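Long-range contacts in aldehyde dehydrogenase family protein (Pseudomonas syringae pv. tomato, PDB 6X9L), which oxidises long-chain aliphatic aldehydes, probably including octanal, and probably with NAD+ as electron acceptor: residues 121-125 / 450-454; 252-256 / 474-478. The protein carries 1 engineered substitution. All blocks are in the same frame, centred on the assembly; numbering follows the deposited sequence.

Contact 1. Residues 121-125 / 450-454; sequences EHVRV and WNPMA
Trp450 belongs to the octanal pocket of this aldehyde dehydrogenase, and the far rim of its indole rests against Glu121 and His122 of helix 117-129. The two aromatic rings make an offset edge-to-face (T-shaped) pair: the Trp450 edge is turned to the face of His122, with the planes at 72°. His122 CE1 comes to 3.8 Å from Trp450 CZ2. Beside it, also near the indole plane, Glu121 CB lies 3.6 Å from Trp450 CZ3. Trp450 reaches the helix because its side chain extends opposite the backbone N (chi1 -180°).

Next comes Pro452, in the type I turn from Asn451 to Ala454. Pro452 CB packs on Val125 CG2 at 3.8 Å, while its CG lies near the carboxylate of Glu121. One helical turn along, Arg124 NE donates to Glu121 OE1 at 3.1 Å in a salt bridge, from above the carboxylate plane. Met453 bends its sulfur round to Val125 CG1. The Asx turn, Met453 N to Asn451 OD1 (2.9 Å), ties the turn internally.

Behind the contact, helix 161-174 packs on His122, and Tyr163 meets that ring edge-to-face. Through Val123, helix 117-129 also packs on helices 75-91 and 161-174, whereas Asn451 hydrogen-bonds Thr142 of the second subunit.

Contact 2. Residues 252-256 / 474-478; sequences KRVTQ and EEYLE
Strand 253-257 and the turn leading into strand 477-483 do not pair as neighbouring strands: the closest CA atoms, those of Thr255 and Glu475, are 7.9 Å apart, and the side chain of Arg253 spans the interval. Residues 253-256 are extended, whereas Glu474 to Leu477 form a type I beta turn, closed by Leu477 N to Glu474 O at 3.1 Å. The turn offers backbone carbonyls to Arg253.

Arg253 carries most of the contact. Its CG is anti to the backbone N (chi1 174°), and the chain runs out extended before bending at chi3, which delivers the guanidinium edge to the turn. Arg253 NH1 donates two hydrogen bonds, to Glu475 O at 2.8 Å and to Leu477 O at 3.0 Å; the second is the straighter, with an N-H...O angle of 168°. Both oxygens lie close to the guanidinium plane, but each is met from well above its own carbonyl plane. This two-point grip limits rotation of the group and bridges the turn. Arg253 NH2 adds a longer salt bridge to Glu478 OE2 at 3.4 Å, the guanidinium and carboxylate planes being 66° apart. The same OE2 also pairs with Arg466 of the second subunit, so two positive groups probably help keep that carboxylate ionised.

Further along the strand, Thr255 OG1 sits 3.5 Å from Glu475 OE1. The other oxygen of that carboxylate, OE2, accepts from Arg466 N of the same chain.

In the mixed sheet, strand 230-234 lies between strands 253-257 and 143-155, and strand 477-483 runs antiparallel to the latter. Arg253 and Thr255 both touch Met230, and Arg253 reaches Ile149. Tyr476 points away from strand 253-257 and packs against helix 161-174.

After several short strands and helices the chain reaches helix 117-129, the first half of contact 1. It then passes through strands 143-155 and 230-234 to strand 253-257, the first half of contact 2. Next come the strands of the second sheet, before residues 450-454 return to the helix, closing a loop with 324 residues between its ends. Only then does 474-478 close contact 2, with 217 between, so the two loops cross. Their centres are 19 Å apart and they do not touch. Contact 1 joins the octanal-pocket loop to a helix; contact 2 ties the turn before strand 477-483 to strand 253-257 of the same mixed sheet. Both adjoin the second subunit.

Contact 1. Residues 121-125 / 450-454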
# COMPACT_ATOMS: atom_id res chain seq x y z
N GLU A 121 -16.87 18.37 -6.20
CA GLU A 121 -15.50 18.87 -6.31
C GLU A 121 -14.49 17.77 -6.64
O GLU A 121 -13.57 17.99 -7.44
CB GLU A 121 -15.12 19.58 -5.01
CG GLU A 121 -15.63 21.00 -4.95
CD GLU A 121 -14.87 21.92 -5.88
OE1 GLU A 121 -15.31 22.11 -7.04
OE2 GLU A 121 -13.81 22.43 -5.44
N HIS A 122 -14.62 16.59 -6.02
CA HIS A 122 -13.75 15.47 -6.37
C HIS A 122 -13.83 15.16 -7.86
O HIS A 122 -12.81 14.86 -8.49
CB HIS A 122 -14.12 14.21 -5.58
CG HIS A 122 -13.87 14.29 -4.11
ND1 HIS A 122 -12.73 14.85 -3.57
CD2 HIS A 122 -14.61 13.86 -3.06
CE1 HIS A 122 -12.78 14.77 -2.25
NE2 HIS A 122 -13.91 14.18 -1.92
N VAL A 123 -15.03 15.21 -8.42
CA VAL A 123 -15.20 14.92 -9.84
C VAL A 123 -14.54 16.01 -10.69
O VAL A 123 -13.89 15.72 -11.70
CB VAL A 123 -16.70 14.74 -10.15
CG1 VAL A 123 -16.95 14.48 -11.62
CG2 VAL A 123 -17.24 13.60 -9.29
N ARG A 124 -14.68 17.27 -10.27
CA ARG A 124 -14.06 18.36 -11.00
C ARG A 124 -12.54 18.21 -11.01
O ARG A 124 -11.89 18.34 -12.07
CB ARG A 124 -14.48 19.69 -10.39
CG ARG A 124 -14.39 20.88 -11.32
CD ARG A 124 -13.33 21.85 -10.86
NE ARG A 124 -13.38 22.08 -9.42
CZ ARG A 124 -12.31 22.37 -8.68
NH1 ARG A 124 -11.11 22.46 -9.24
NH2 ARG A 124 -12.44 22.57 -7.38
N VAL A 125 -11.96 17.89 -9.84
CA VAL A 125 -10.52 17.79 -9.68
C VAL A 125 -9.94 16.69 -10.56
O VAL A 125 -8.85 16.84 -11.14
CB VAL A 125 -10.18 17.56 -8.19
CG1 VAL A 125 -8.72 17.15 -8.02
CG2 VAL A 125 -10.49 18.81 -7.37
N TRP A 450 -11.93 24.00 3.29
CA TRP A 450 -11.64 22.69 2.74
C TRP A 450 -10.84 22.81 1.44
O TRP A 450 -11.04 23.73 0.65
CB TRP A 450 -12.96 21.96 2.55
CG TRP A 450 -12.88 20.60 2.00
CD1 TRP A 450 -12.52 19.46 2.66
CD2 TRP A 450 -13.23 20.21 0.67
NE1 TRP A 450 -12.59 18.38 1.80
CE2 TRP A 450 -13.03 18.82 0.57
CE3 TRP A 450 -13.69 20.90 -0.46
CZ2 TRP A 450 -13.27 18.11 -0.61
CZ3 TRP A 450 -13.92 20.20 -1.62
CH2 TRP A 450 -13.72 18.82 -1.69
N ASN A 451 -9.91 21.88 1.23
CA ASN A 451 -9.01 21.94 0.07
C ASN A 451 -9.11 20.65 -0.73
O ASN A 451 -8.55 19.61 -0.30
CB ASN A 451 -7.56 22.19 0.54
CG ASN A 451 -6.57 22.27 -0.60
OD1 ASN A 451 -6.90 21.98 -1.74
ND2 ASN A 451 -5.34 22.65 -0.29
N PRO A 452 -9.78 20.64 -1.88
CA PRO A 452 -9.97 19.38 -2.62
C PRO A 452 -8.70 18.81 -3.24
O PRO A 452 -8.75 17.70 -3.78
CB PRO A 452 -10.98 19.76 -3.70
CG PRO A 452 -10.84 21.24 -3.87
CD PRO A 452 -10.51 21.76 -2.50
N MET A 453 -7.57 19.52 -3.19
CA MET A 453 -6.33 18.99 -3.73
C MET A 453 -5.43 18.40 -2.67
O MET A 453 -4.44 17.73 -3.01
CB MET A 453 -5.55 20.08 -4.47
CG MET A 453 -6.27 20.71 -5.66
SD MET A 453 -6.52 19.55 -7.01
CE MET A 453 -5.21 18.34 -6.75
N ALA A 454 -5.72 18.63 -1.39
CA ALA A 454 -4.84 18.16 -0.33
C ALA A 454 -5.00 16.66 -0.15
O ALA A 454 -6.14 16.16 -0.14
CB ALA A 454 -5.14 18.87 0.99

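Contact 2. Residues 252-256 / 474-478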
# COMPACT_ATOMS: atom_id res chain seq x y z
N LYS A 252 -3.85 -8.17 -3.71
CA LYS A 252 -4.40 -6.93 -4.24
C LYS A 252 -3.73 -5.73 -3.61
O LYS A 252 -3.12 -5.81 -2.53
CB LYS A 252 -5.90 -6.84 -3.97
CG LYS A 252 -6.58 -8.16 -3.87
CD LYS A 252 -8.05 -8.02 -4.17
CE LYS A 252 -8.67 -9.38 -4.32
NZ LYS A 252 -9.87 -9.22 -5.09
N ARG A 253 -3.81 -4.60 -4.32
CA ARG A 253 -3.58 -3.29 -3.71
C ARG A 253 -4.76 -2.96 -2.80
O ARG A 253 -5.92 -3.03 -3.22
CB ARG A 253 -3.43 -2.19 -4.76
CG ARG A 253 -3.36 -0.81 -4.09
CD ARG A 253 -2.90 0.28 -5.05
NE ARG A 253 -1.62 -0.05 -5.67
CZ ARG A 253 -1.10 0.63 -6.68
NH1 ARG A 253 -1.76 1.65 -7.20
NH2 ARG A 253 0.06 0.27 -7.19
N VAL A 254 -4.45 -2.61 -1.55
CA VAL A 254 -5.44 -2.39 -0.51
C VAL A 254 -5.35 -0.93 -0.10
O VAL A 254 -4.29 -0.46 0.35
CB VAL A 254 -5.21 -3.32 0.69
CG1 VAL A 254 -6.10 -2.92 1.89
CG2 VAL A 254 -5.44 -4.80 0.29
N THR A 255 -6.45 -0.20 -0.26
CA THR A 255 -6.54 1.18 0.17
C THR A 255 -7.60 1.29 1.26
O THR A 255 -8.72 0.80 1.09
CB THR A 255 -6.87 2.09 -1.01
OG1 THR A 255 -5.67 2.30 -1.77
CG2 THR A 255 -7.39 3.42 -0.54
N GLN A 256 -7.25 1.93 2.38
CA GLN A 256 -8.11 1.97 3.57
C GLN A 256 -8.14 3.36 4.18
O GLN A 256 -7.10 3.97 4.43
CB GLN A 256 -7.65 0.96 4.63
CG GLN A 256 -7.52 -0.46 4.13
CD GLN A 256 -6.60 -1.27 5.01
OE1 GLN A 256 -5.38 -1.08 5.00
NE2 GLN A 256 -7.19 -2.19 5.78
N GLU A 474 -3.19 8.75 -8.06
CA GLU A 474 -2.08 7.82 -8.24
C GLU A 474 -2.29 6.49 -7.51
O GLU A 474 -1.63 5.51 -7.87
CB GLU A 474 -0.77 8.50 -7.82
CG GLU A 474 -0.40 9.67 -8.74
CD GLU A 474 0.99 10.23 -8.50
OE1 GLU A 474 1.45 10.25 -7.33
OE2 GLU A 474 1.63 10.65 -9.49
N GLU A 475 -3.21 6.43 -6.55
CA GLU A 475 -3.56 5.16 -5.93
C GLU A 475 -4.15 4.17 -6.93
O GLU A 475 -4.17 2.97 -6.65
CB GLU A 475 -4.55 5.38 -4.80
CG GLU A 475 -4.03 6.27 -3.71
CD GLU A 475 -3.00 5.58 -2.83
OE1 GLU A 475 -3.04 4.33 -2.75
OE2 GLU A 475 -2.17 6.28 -2.21
N TYR A 476 -4.62 4.63 -8.08
CA TYR A 476 -5.20 3.73 -9.07
C TYR A 476 -4.27 3.48 -10.25
O TYR A 476 -4.69 2.86 -11.24
CB TYR A 476 -6.54 4.28 -9.55
CG TYR A 476 -7.56 4.32 -8.44
CD1 TYR A 476 -8.37 3.23 -8.19
CD2 TYR A 476 -7.67 5.43 -7.62
CE1 TYR A 476 -9.29 3.25 -7.16
CE2 TYR A 476 -8.59 5.47 -6.60
CZ TYR A 476 -9.40 4.38 -6.37
OH TYR A 476 -10.32 4.41 -5.34
N LEU A 477 -3.01 3.90 -10.17
CA LEU A 477 -2.03 3.64 -11.21
C LEU A 477 -0.96 2.67 -10.73
O LEU A 477 -0.47 2.80 -9.61
CB LEU A 477 -1.36 4.93 -11.68
CG LEU A 477 -2.34 5.99 -12.19
CD1 LEU A 477 -1.63 7.32 -12.30
CD2 LEU A 477 -2.98 5.57 -13.51
N GLU A 478 -0.62 1.69 -11.57
CA GLU A 478 0.62 0.96 -11.41
C GLU A 478 1.79 1.81 -11.89
O GLU A 478 1.62 2.91 -12.43
CB GLU A 478 0.60 -0.35 -12.19
CG GLU A 478 -0.11 -1.46 -11.50
CD GLU A 478 0.62 -1.98 -10.26
OE1 GLU A 478 0.21 -3.05 -9.75
OE2 GLU A 478 1.60 -1.32 -9.80